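Local structure of putative 5-dehydro-2-deoxygluconokinase (Bacillus halodurans C-125, 2QCV) at residues A[174-179]-A[208-213]; A[202-207]-A[238-243]; A[234-239]-A[246-251]; A[257-262]-A[292-297]. The protein probably phosphorylates 5-dehydro-2-deoxy-D-gluconate with ATP, a step in the breakdown of myo-inositol, as a carbohydrate kinase of the PfkB family. All coordinates share one frame; numbering follows the deposited sequence.

Overall arrangement
All four contacts belong to the large mixed sheet of this ribokinase-like fold and the helices packed on it, and they step across neighbouring strands. Contact 1 sets the end of strand 171-175 against helix 207-213, contact 2 pairs strands 202-206 and 236-240 in parallel, and contact 3 turns the latter into a hairpin, sharing Val-238 and Ile-239 with contact 2. Contact 4 joins strand 255-258, at one edge of the sheet, to helix 289-305. Centres of successive contacts 1, 2 and 3 lie about 9 Å apart, those of contacts 1 and 4 about 19 Å. Along the chain, contacts 1 and 2 alternate their segments; contact 4 comes last. Together they tie the sheet's later strands to helices on both its faces.

Contact 1: A[174-179]-A[208-213]; sequences FELDYR and EEFDVL
Tyr-178 turns its CG anti to the backbone N (chi1 -178°), which lays its ring against Val-212, while Glu-209, with CG anti to its carbonyl carbon (chi1 -70°) and an extended chain beyond, carries its carboxylate from the helix to the loop backbone. There Glu-209 OE2 accepts the N-H of Tyr-178 at 2.9 Å in a fairly straight bond (165°), the donor standing above the carboxylate plane. The other oxygen, OE1, takes the backbone N-H of Thr-206 and a water that also donates to Glu-175 OE2. Since Thr-206 OG1 caps Glu-209 N in return, this is a capping box, and a single carboxylate ties the loop to the start of its own helix. A glutamate suits this place because it has both the reach and two acceptor oxygens; an alanine here would probably leave the N-H groups of Tyr-178 and Thr-206 without their acceptor and let the loop shift against the helix. The stem packs on carbon: its CG rests 3.6 Å from Tyr-178 CB, and its CB lies 3.8 Å from Leu-176 CB. Val-212 straddles one face of the Tyr-178 ring with both methyls, CG1 4.0 Å from the centroid. Leu-176 forks between two partners. Its CD1 sits squarely over the Phe-210 ring, 3.7 Å from the centroid, whereas CD2 meets Leu-213 CD1 at 4.0 Å. Asp-177 faces away and bonds through OD2 to Thr-147. Such helix packing over the loop that leaves a parallel strand's carboxyl end belongs to the three-layer alpha/beta/alpha sandwich of the ribokinase-like fold.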
# COMPACT_ATOMS: atom_id res chain seq x y z
N PHE A 174 21.01 -18.26 15.94
CA PHE A 174 20.70 -17.12 15.09
C PHE A 174 21.73 -17.06 13.97
O PHE A 174 22.91 -16.82 14.23
CB PHE A 174 20.71 -15.82 15.93
CG PHE A 174 20.29 -14.56 15.18
CD1 PHE A 174 19.43 -14.57 14.07
CD2 PHE A 174 20.77 -13.33 15.64
CE1 PHE A 174 19.08 -13.36 13.47
CE2 PHE A 174 20.41 -12.14 15.04
CZ PHE A 174 19.60 -12.16 13.95
N GLU A 175 21.25 -17.28 12.74
CA GLU A 175 22.06 -17.19 11.55
C GLU A 175 21.83 -15.83 10.91
O GLU A 175 20.71 -15.52 10.48
CB GLU A 175 21.71 -18.34 10.61
CG GLU A 175 22.89 -18.92 9.88
CD GLU A 175 23.46 -17.99 8.87
OE1 GLU A 175 22.74 -17.08 8.42
OE2 GLU A 175 24.62 -18.18 8.49
N LEU A 176 22.88 -15.02 10.79
CA LEU A 176 22.70 -13.63 10.50
C LEU A 176 22.22 -13.35 9.07
O LEU A 176 21.45 -12.43 8.90
CB LEU A 176 23.95 -12.78 10.84
CG LEU A 176 24.39 -12.72 12.32
CD1 LEU A 176 25.49 -11.64 12.52
CD2 LEU A 176 23.18 -12.42 13.22
N ASP A 177 22.60 -14.17 8.09
CA ASP A 177 21.89 -14.21 6.77
C ASP A 177 21.51 -12.83 6.28
O ASP A 177 20.33 -12.55 6.27
CB ASP A 177 20.54 -15.02 6.93
CG ASP A 177 19.67 -15.03 5.63
OD1 ASP A 177 20.25 -15.20 4.51
OD2 ASP A 177 18.42 -14.86 5.76
N TYR A 178 22.46 -11.97 5.92
CA TYR A 178 22.12 -10.56 5.60
C TYR A 178 21.79 -10.36 4.12
O TYR A 178 22.61 -10.62 3.25
CB TYR A 178 23.25 -9.61 6.01
CG TYR A 178 22.99 -8.13 5.77
CD1 TYR A 178 21.81 -7.54 6.18
CD2 TYR A 178 23.94 -7.32 5.14
CE1 TYR A 178 21.54 -6.17 5.95
CE2 TYR A 178 23.71 -5.96 4.94
CZ TYR A 178 22.50 -5.39 5.35
OH TYR A 178 22.26 -4.05 5.16
N ARG A 179 20.59 -9.83 3.86
CA ARG A 179 20.08 -9.52 2.53
C ARG A 179 19.64 -8.06 2.56
O ARG A 179 18.52 -7.76 2.95
CB ARG A 179 18.91 -10.43 2.22
CG ARG A 179 19.20 -11.94 2.32
CD ARG A 179 20.16 -12.41 1.25
NE ARG A 179 19.51 -12.45 -0.05
N GLU A 208 31.11 -9.12 8.24
CA GLU A 208 30.28 -8.05 7.69
C GLU A 208 28.88 -8.03 8.28
O GLU A 208 28.34 -6.96 8.59
CB GLU A 208 30.26 -8.15 6.16
CG GLU A 208 31.59 -7.79 5.53
N GLU A 209 28.32 -9.20 8.53
CA GLU A 209 27.02 -9.33 9.15
C GLU A 209 27.02 -8.87 10.62
O GLU A 209 26.06 -8.23 11.08
CB GLU A 209 26.52 -10.76 8.97
CG GLU A 209 26.16 -11.08 7.56
CD GLU A 209 25.89 -12.56 7.25
OE1 GLU A 209 26.32 -13.48 7.96
OE2 GLU A 209 25.20 -12.80 6.25
N PHE A 210 28.08 -9.16 11.35
CA PHE A 210 28.20 -8.63 12.69
C PHE A 210 28.37 -7.13 12.68
O PHE A 210 27.85 -6.45 13.60
CB PHE A 210 29.32 -9.30 13.50
CG PHE A 210 28.92 -10.69 14.04
CD1 PHE A 210 28.22 -10.80 15.23
CD2 PHE A 210 29.20 -11.83 13.33
CE1 PHE A 210 27.87 -12.06 15.72
CE2 PHE A 210 28.86 -13.12 13.84
CZ PHE A 210 28.21 -13.22 15.02
N ASP A 211 29.08 -6.59 11.68
CA ASP A 211 29.16 -5.13 11.54
C ASP A 211 27.75 -4.53 11.41
O ASP A 211 27.45 -3.57 12.08
CB ASP A 211 29.98 -4.66 10.32
CG ASP A 211 31.39 -5.14 10.33
OD1 ASP A 211 31.94 -5.43 11.43
OD2 ASP A 211 31.99 -5.20 9.23
N VAL A 212 26.90 -5.15 10.59
CA VAL A 212 25.51 -4.68 10.43
C VAL A 212 24.74 -4.74 11.74
O VAL A 212 24.08 -3.79 12.12
CB VAL A 212 24.83 -5.44 9.28
CG1 VAL A 212 23.31 -5.19 9.24
CG2 VAL A 212 25.52 -4.99 7.96
N LEU A 213 24.83 -5.87 12.42
CA LEU A 213 24.26 -6.07 13.75
C LEU A 213 24.64 -4.94 14.71
O LEU A 213 23.82 -4.47 15.49
CB LEU A 213 24.72 -7.42 14.29
CG LEU A 213 24.21 -7.99 15.64
CD1 LEU A 213 24.21 -9.53 15.74
CD2 LEU A 213 24.97 -7.38 16.83
O HOH W 1 26.30 -15.95 7.53

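Contact 2: A[202-207]-A[238-243]; sequences IVIGTR and VIKHGV
Arg-207 lies along Ile-239 and His-241, and its side chain can be followed outward. CB lies over one face of the imidazole, 3.5 Å from His-241 CE1; CG stays close to the same atom, and CD, after the bend at chi2 (60°), touches both CE1 and Ile-239 CG2. The guanidinium then passes Ile-239 CD1 obliquely, NH1 coming within 4.2 Å. At its tip NH2 forms salt bridges with Asp-211 and Glu-214, and NH1 bonds to Thr-225 and Asn-222. A leucine in its place would probably leave those two carboxylates without their cation. Imidazole NE2 is itself tied to Asn-222.

The backbones run parallel, so Gly-205 bonds to the two residues flanking Ile-239: its N gives to Val-238 O, and its O accepts from Lys-240 N at 2.9 Å. Val-238 N to Val-203 O and Arg-207 N to Lys-240 O continue the pattern at either end. On the face of Ile-204 and Val-238, branched side chains lie side by side, as suits a buried strand. Lys-240 bends at chi3, bringing CE over the peptide at Gly-205, 3.5 Å from its C, and makes a cation-pi contact with Tyr-275. Adjacent, parallel and joined through helices 207-213 and 222-229, the strands form a beta-alpha-beta crossover, with Thr-206 as N-cap of its first helix.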
# COMPACT_ATOMS: atom_id res chain seq x y z
N ILE A 202 23.37 -19.23 20.41
CA ILE A 202 24.45 -19.35 19.43
C ILE A 202 24.16 -18.36 18.32
O ILE A 202 23.04 -18.32 17.80
CB ILE A 202 24.55 -20.79 18.81
CG1 ILE A 202 24.69 -21.84 19.92
CG2 ILE A 202 25.69 -20.85 17.78
CD1 ILE A 202 24.66 -23.33 19.43
N VAL A 203 25.18 -17.59 17.94
CA VAL A 203 25.06 -16.63 16.85
C VAL A 203 26.15 -16.90 15.83
O VAL A 203 27.32 -17.01 16.21
CB VAL A 203 25.16 -15.15 17.34
CG1 VAL A 203 24.82 -14.19 16.21
CG2 VAL A 203 24.20 -14.94 18.52
N ILE A 204 25.75 -17.05 14.56
CA ILE A 204 26.66 -17.41 13.46
C ILE A 204 26.50 -16.39 12.35
O ILE A 204 25.39 -16.16 11.92
CB ILE A 204 26.32 -18.79 12.87
CG1 ILE A 204 26.35 -19.88 13.95
CG2 ILE A 204 27.31 -19.12 11.75
CD1 ILE A 204 25.85 -21.26 13.48
N GLY A 205 27.60 -15.79 11.90
CA GLY A 205 27.53 -14.79 10.84
C GLY A 205 28.90 -14.44 10.33
O GLY A 205 29.90 -14.80 10.95
N THR A 206 28.94 -13.76 9.19
CA THR A 206 30.17 -13.22 8.69
C THR A 206 30.54 -11.97 9.48
O THR A 206 29.69 -11.32 10.10
CB THR A 206 30.07 -12.86 7.18
OG1 THR A 206 29.16 -11.77 7.01
CG2 THR A 206 29.62 -14.07 6.35
N ARG A 207 31.80 -11.57 9.40
CA ARG A 207 32.24 -10.34 10.05
C ARG A 207 31.40 -9.17 9.53
O ARG A 207 30.99 -8.33 10.29
CB ARG A 207 33.74 -10.14 9.79
CG ARG A 207 34.41 -8.91 10.39
CD ARG A 207 34.31 -8.86 11.92
NE ARG A 207 33.21 -7.99 12.37
CZ ARG A 207 32.82 -7.82 13.63
NH1 ARG A 207 33.42 -8.46 14.63
NH2 ARG A 207 31.83 -6.96 13.90
N VAL A 238 30.06 -17.47 16.50
CA VAL A 238 30.90 -17.88 15.37
C VAL A 238 30.99 -16.77 14.33
O VAL A 238 29.97 -16.33 13.80
CB VAL A 238 30.37 -19.18 14.73
CG1 VAL A 238 31.24 -19.56 13.54
CG2 VAL A 238 30.26 -20.34 15.81
N ILE A 239 32.19 -16.26 14.08
CA ILE A 239 32.37 -15.12 13.20
C ILE A 239 33.22 -15.59 12.01
O ILE A 239 34.35 -16.05 12.20
CB ILE A 239 33.05 -13.89 13.91
CG1 ILE A 239 32.33 -13.56 15.26
CG2 ILE A 239 33.15 -12.66 12.96
CD1 ILE A 239 32.86 -12.34 16.03
N LYS A 240 32.66 -15.51 10.81
CA LYS A 240 33.30 -16.02 9.58
C LYS A 240 33.94 -14.91 8.77
O LYS A 240 33.37 -13.81 8.59
CB LYS A 240 32.28 -16.74 8.73
CG LYS A 240 31.50 -17.82 9.51
CD LYS A 240 30.40 -18.38 8.65
CE LYS A 240 29.19 -17.49 8.57
NZ LYS A 240 28.28 -17.93 7.44
N HIS A 241 35.13 -15.19 8.28
CA HIS A 241 35.93 -14.22 7.54
C HIS A 241 36.38 -14.75 6.16
O HIS A 241 37.46 -14.40 5.65
CB HIS A 241 37.15 -13.82 8.35
CG HIS A 241 36.85 -13.17 9.67
ND1 HIS A 241 37.01 -11.82 9.88
CD2 HIS A 241 36.41 -13.68 10.85
CE1 HIS A 241 36.70 -11.53 11.13
NE2 HIS A 241 36.35 -12.64 11.75
N GLY A 242 35.55 -15.58 5.54
CA GLY A 242 35.84 -16.08 4.20
C GLY A 242 37.17 -16.81 4.15
O GLY A 242 37.46 -17.66 4.97
N VAL A 243 38.05 -16.40 3.25
CA VAL A 243 39.34 -17.07 3.11
C VAL A 243 40.28 -16.88 4.30
O VAL A 243 41.22 -17.65 4.46
CB VAL A 243 40.08 -16.67 1.81
CG1 VAL A 243 39.27 -17.10 0.62
CG2 VAL A 243 40.38 -15.20 1.80

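Contact 3: A[234-239]-A[246-251]; sequences PELIVI and SFAYTK
Strands 236-239 and 246-250 run antiparallel, 166° between their directions and 4.6 Å apart at closest approach, with Ile-237 facing Tyr-249 and Ile-239 facing Phe-247 as hydrogen-bonded pairs. Each pair is closed by two bonds: Tyr-249 N to Ile-237 O measures 2.8 Å, and Ile-239 N to Phe-247 O 2.7 Å. Past the strand, Lys-251 N reaches Glu-235 O at 3.0 Å from above the carbonyl plane.

On one face, Ile-239 crosses Tyr-249 at about a right angle, its CD1 4.0 Å from CE2. With CG anti to the carbonyl carbon (chi1 -56°), the Tyr-249 ring leans across the neighbouring strand, so that its edge also nears Ile-237 O, CD2 at 3.6 Å. A tyrosine fits here, its ring packing on isoleucine while its OH bonds to Asn-222. On the other face the small Ala-248 CB touches both Val-238 CG2, at 3.9 Å, and Leu-236 CD1, at 4.0 Å, on the facing strand.

The hairpin lies between helix layers. Helices 207-213 and 222-229 cover the Ile-237 and Ile-239 face; opposite, helix 271-284 packs on Leu-236 and Val-238, and helix 289-305 on Leu-236, Ala-248 and Thr-250. Strand 202-206 flanks strand 236-240, and strand 255-258 flanks strand 246-250.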
# COMPACT_ATOMS: atom_id res chain seq x y z
N PRO A 234 24.10 -15.07 24.50
CA PRO A 234 24.96 -16.05 23.82
C PRO A 234 26.02 -16.72 24.65
O PRO A 234 26.66 -16.07 25.51
CB PRO A 234 25.59 -15.23 22.68
CG PRO A 234 24.55 -14.21 22.40
CD PRO A 234 24.00 -13.82 23.73
N GLU A 235 26.18 -18.02 24.40
CA GLU A 235 27.27 -18.85 24.97
C GLU A 235 28.30 -19.22 23.91
O GLU A 235 29.40 -19.60 24.24
CB GLU A 235 26.65 -20.14 25.57
CG GLU A 235 26.19 -21.14 24.49
CD GLU A 235 25.23 -22.27 24.98
OE1 GLU A 235 24.84 -22.25 26.16
OE2 GLU A 235 24.91 -23.19 24.15
N LEU A 236 27.97 -19.01 22.63
CA LEU A 236 28.82 -19.36 21.49
C LEU A 236 28.59 -18.41 20.36
O LEU A 236 27.45 -18.23 19.93
CB LEU A 236 28.54 -20.79 21.00
CG LEU A 236 29.35 -21.32 19.80
CD1 LEU A 236 30.91 -21.40 20.07
CD2 LEU A 236 28.81 -22.67 19.40
N ILE A 237 29.67 -17.81 19.86
CA ILE A 237 29.57 -16.86 18.77
C ILE A 237 30.56 -17.28 17.71
O ILE A 237 31.76 -17.50 18.01
CB ILE A 237 29.89 -15.41 19.27
CG1 ILE A 237 28.92 -15.00 20.38
CG2 ILE A 237 29.94 -14.39 18.11
CD1 ILE A 237 29.30 -13.75 21.15
N VAL A 238 30.06 -17.47 16.50
CA VAL A 238 30.90 -17.88 15.37
C VAL A 238 30.99 -16.77 14.33
O VAL A 238 29.97 -16.33 13.80
CB VAL A 238 30.37 -19.18 14.73
CG1 VAL A 238 31.24 -19.56 13.54
CG2 VAL A 238 30.26 -20.34 15.81
N ILE A 239 32.19 -16.26 14.08
CA ILE A 239 32.37 -15.12 13.20
C ILE A 239 33.22 -15.59 12.01
O ILE A 239 34.35 -16.05 12.20
CB ILE A 239 33.05 -13.89 13.91
CG1 ILE A 239 32.33 -13.56 15.26
CG2 ILE A 239 33.15 -12.66 12.96
CD1 ILE A 239 32.86 -12.34 16.03
N SER A 246 37.47 -18.84 9.99
CA SER A 246 36.37 -18.59 10.89
C SER A 246 36.81 -18.80 12.34
O SER A 246 37.77 -19.52 12.62
CB SER A 246 35.11 -19.42 10.51
OG SER A 246 35.33 -20.80 10.35
N PHE A 247 36.14 -18.10 13.24
CA PHE A 247 36.53 -18.07 14.66
C PHE A 247 35.28 -18.30 15.49
O PHE A 247 34.21 -17.69 15.21
CB PHE A 247 37.19 -16.74 14.96
CG PHE A 247 38.38 -16.48 14.06
CD1 PHE A 247 38.20 -15.95 12.79
CD2 PHE A 247 39.66 -16.81 14.47
CE1 PHE A 247 39.28 -15.74 11.95
CE2 PHE A 247 40.74 -16.62 13.63
CZ PHE A 247 40.55 -16.07 12.38
N ALA A 248 35.36 -19.21 16.44
CA ALA A 248 34.29 -19.43 17.38
C ALA A 248 34.78 -19.05 18.76
O ALA A 248 35.94 -19.38 19.15
CB ALA A 248 33.85 -20.89 17.36
N TYR A 249 33.91 -18.40 19.52
CA TYR A 249 34.23 -17.90 20.86
C TYR A 249 33.16 -18.37 21.85
O TYR A 249 31.99 -18.28 21.53
CB TYR A 249 34.21 -16.37 20.84
CG TYR A 249 35.13 -15.73 19.81
CD1 TYR A 249 36.46 -15.48 20.12
CD2 TYR A 249 34.69 -15.43 18.54
CE1 TYR A 249 37.34 -14.90 19.21
CE2 TYR A 249 35.51 -14.84 17.62
CZ TYR A 249 36.85 -14.57 17.96
OH TYR A 249 37.68 -14.02 17.06
N THR A 250 33.56 -18.83 23.03
CA THR A 250 32.63 -19.29 24.07
C THR A 250 32.62 -18.31 25.23
O THR A 250 33.60 -17.57 25.47
CB THR A 250 33.01 -20.70 24.60
OG1 THR A 250 34.24 -20.61 25.35
CG2 THR A 250 33.14 -21.66 23.45
N LYS A 251 31.50 -18.28 25.94
CA LYS A 251 31.32 -17.37 27.05
C LYS A 251 32.34 -17.68 28.17
O LYS A 251 32.79 -16.79 28.87
CB LYS A 251 29.90 -17.49 27.61
CG LYS A 251 29.73 -16.50 28.77
CD LYS A 251 28.35 -16.32 29.29
CE LYS A 251 28.26 -14.92 30.00
NZ LYS A 251 26.89 -14.45 30.14

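Contact 4: A[257-262]-A[292-297]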
# COMPACT_ATOMS: atom_id res chain seq x y z
N ARG A 257 39.68 -21.79 15.93
CA ARG A 257 39.88 -21.30 14.58
C ARG A 257 39.61 -22.41 13.59
O ARG A 257 39.96 -23.57 13.81
CB ARG A 257 41.32 -20.78 14.45
CG ARG A 257 41.70 -20.45 13.05
CD ARG A 257 43.20 -20.35 12.94
NE ARG A 257 43.74 -19.13 13.52
CZ ARG A 257 44.06 -18.03 12.83
NH1 ARG A 257 43.81 -17.93 11.52
NH2 ARG A 257 44.59 -17.01 13.47
N GLY A 258 38.92 -22.04 12.53
CA GLY A 258 38.64 -22.87 11.36
C GLY A 258 39.25 -22.25 10.12
O GLY A 258 39.61 -21.04 10.12
N TYR A 259 39.29 -23.05 9.05
CA TYR A 259 40.01 -22.72 7.84
C TYR A 259 39.13 -22.99 6.63
O TYR A 259 38.46 -24.03 6.56
CB TYR A 259 41.32 -23.56 7.71
CG TYR A 259 42.11 -23.53 9.01
CD1 TYR A 259 43.01 -22.49 9.27
CD2 TYR A 259 41.85 -24.45 10.01
CE1 TYR A 259 43.66 -22.43 10.48
CE2 TYR A 259 42.48 -24.38 11.21
CZ TYR A 259 43.40 -23.37 11.43
OH TYR A 259 44.03 -23.33 12.65
N ALA A 260 39.17 -22.04 5.70
CA ALA A 260 38.58 -22.23 4.36
C ALA A 260 39.30 -23.35 3.64
O ALA A 260 40.54 -23.51 3.78
CB ALA A 260 38.64 -20.96 3.54
N TYR A 261 38.53 -24.14 2.88
CA TYR A 261 39.11 -25.20 2.03
C TYR A 261 39.39 -24.67 0.63
O TYR A 261 38.61 -23.88 0.12
CB TYR A 261 38.21 -26.44 2.02
CG TYR A 261 38.36 -27.18 3.31
CD1 TYR A 261 37.63 -26.82 4.44
CD2 TYR A 261 39.27 -28.22 3.43
CE1 TYR A 261 37.79 -27.48 5.67
CE2 TYR A 261 39.44 -28.89 4.63
CZ TYR A 261 38.72 -28.51 5.75
OH TYR A 261 38.93 -29.15 6.93
N LYS A 262 40.54 -25.03 0.07
CA LYS A 262 40.88 -24.71 -1.31
C LYS A 262 39.77 -25.26 -2.20
O LYS A 262 39.35 -26.40 -2.02
CB LYS A 262 42.21 -25.36 -1.72
CG LYS A 262 43.46 -24.90 -0.97
CD LYS A 262 44.72 -25.51 -1.61
CE LYS A 262 46.03 -25.14 -0.88
NZ LYS A 262 46.00 -23.79 -0.26
N ALA A 292 33.82 -28.81 14.52
CA ALA A 292 32.61 -28.28 13.88
C ALA A 292 32.95 -27.19 12.86
O ALA A 292 32.35 -27.12 11.80
CB ALA A 292 31.60 -27.78 14.92
N LEU A 293 33.92 -26.33 13.18
CA LEU A 293 34.37 -25.32 12.23
C LEU A 293 34.90 -25.94 10.91
O LEU A 293 34.66 -25.37 9.83
CB LEU A 293 35.42 -24.41 12.87
CG LEU A 293 35.01 -23.52 14.04
CD1 LEU A 293 36.29 -22.88 14.69
CD2 LEU A 293 33.99 -22.41 13.61
N LYS A 294 35.55 -27.10 11.00
CA LYS A 294 36.05 -27.78 9.79
C LYS A 294 34.91 -28.34 8.97
O LYS A 294 34.89 -28.25 7.74
CB LYS A 294 36.99 -28.91 10.17
CG LYS A 294 38.19 -28.49 10.99
CD LYS A 294 39.23 -29.60 11.15
CE LYS A 294 40.27 -29.24 12.23
NZ LYS A 294 40.90 -27.91 11.97
N TYR A 295 33.93 -28.94 9.64
CA TYR A 295 32.74 -29.41 8.96
C TYR A 295 32.02 -28.30 8.22
O TYR A 295 31.65 -28.51 7.09
CB TYR A 295 31.79 -30.13 9.93
CG TYR A 295 32.14 -31.57 10.15
CD1 TYR A 295 33.25 -31.95 10.94
CD2 TYR A 295 31.35 -32.58 9.62
CE1 TYR A 295 33.55 -33.26 11.15
CE2 TYR A 295 31.67 -33.96 9.83
CZ TYR A 295 32.77 -34.27 10.60
OH TYR A 295 33.13 -35.58 10.84
N GLY A 296 31.84 -27.13 8.83
CA GLY A 296 31.12 -26.04 8.17
C GLY A 296 31.92 -25.55 6.96
O GLY A 296 31.38 -25.37 5.87
N SER A 297 33.22 -25.39 7.17
CA SER A 297 34.07 -24.92 6.09
C SER A 297 34.16 -25.90 4.92
O SER A 297 34.10 -25.49 3.75
CB SER A 297 35.48 -24.61 6.62
OG SER A 297 35.41 -23.82 7.77
O HOH W 2 39.13 -26.02 13.08
O HOH W 3 35.67 -23.45 2.91
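Leu-293 O is gripped twice, by Ser-297 N at 3.0 Å and by Ser-297 OG at 2.7 Å, the two donors coming from opposite faces of the carbonyl plane. Because OG lies beside its own backbone N (chi1 -49°), the hydroxyl folds back onto the helix, and the serine presents CB to the strand side: CB lies very close to Tyr-259 O, at 3.0 Å, and in the plane of the Tyr-261 ring at its edge. A small residue suits this tight spot, with its polar atom satisfied within the helix.

Leu-293 lays CD1 against the backbone, 3.5 Å from Gly-258 N. Glycine is fitting here, since a beta carbon would run into Leu-293 CB. The contact thus joins the end strand of the ribokinase-like sheet, with the loop after it, to helix 289-305, which also packs Leu-293 on Ser-246 and Ala-248 of the next strand.

Lys-294 runs alongside Tyr-259 in the same direction, its ammonium at the ring edge, in plane, with NZ 3.9 Å from CE2. A water accepts from this NZ (2.8 Å) and donates to Arg-257 O. A second water links the backbones, accepting from Tyr-261 N at 2.9 Å and donating to Ser-297 O. The ring of Tyr-261 reaches over the helix, CE1 3.6 Å from Lys-294 O and OH near Lys-294 CB, while Leu-322 and Ile-323 of helix 316-325 also pack on it.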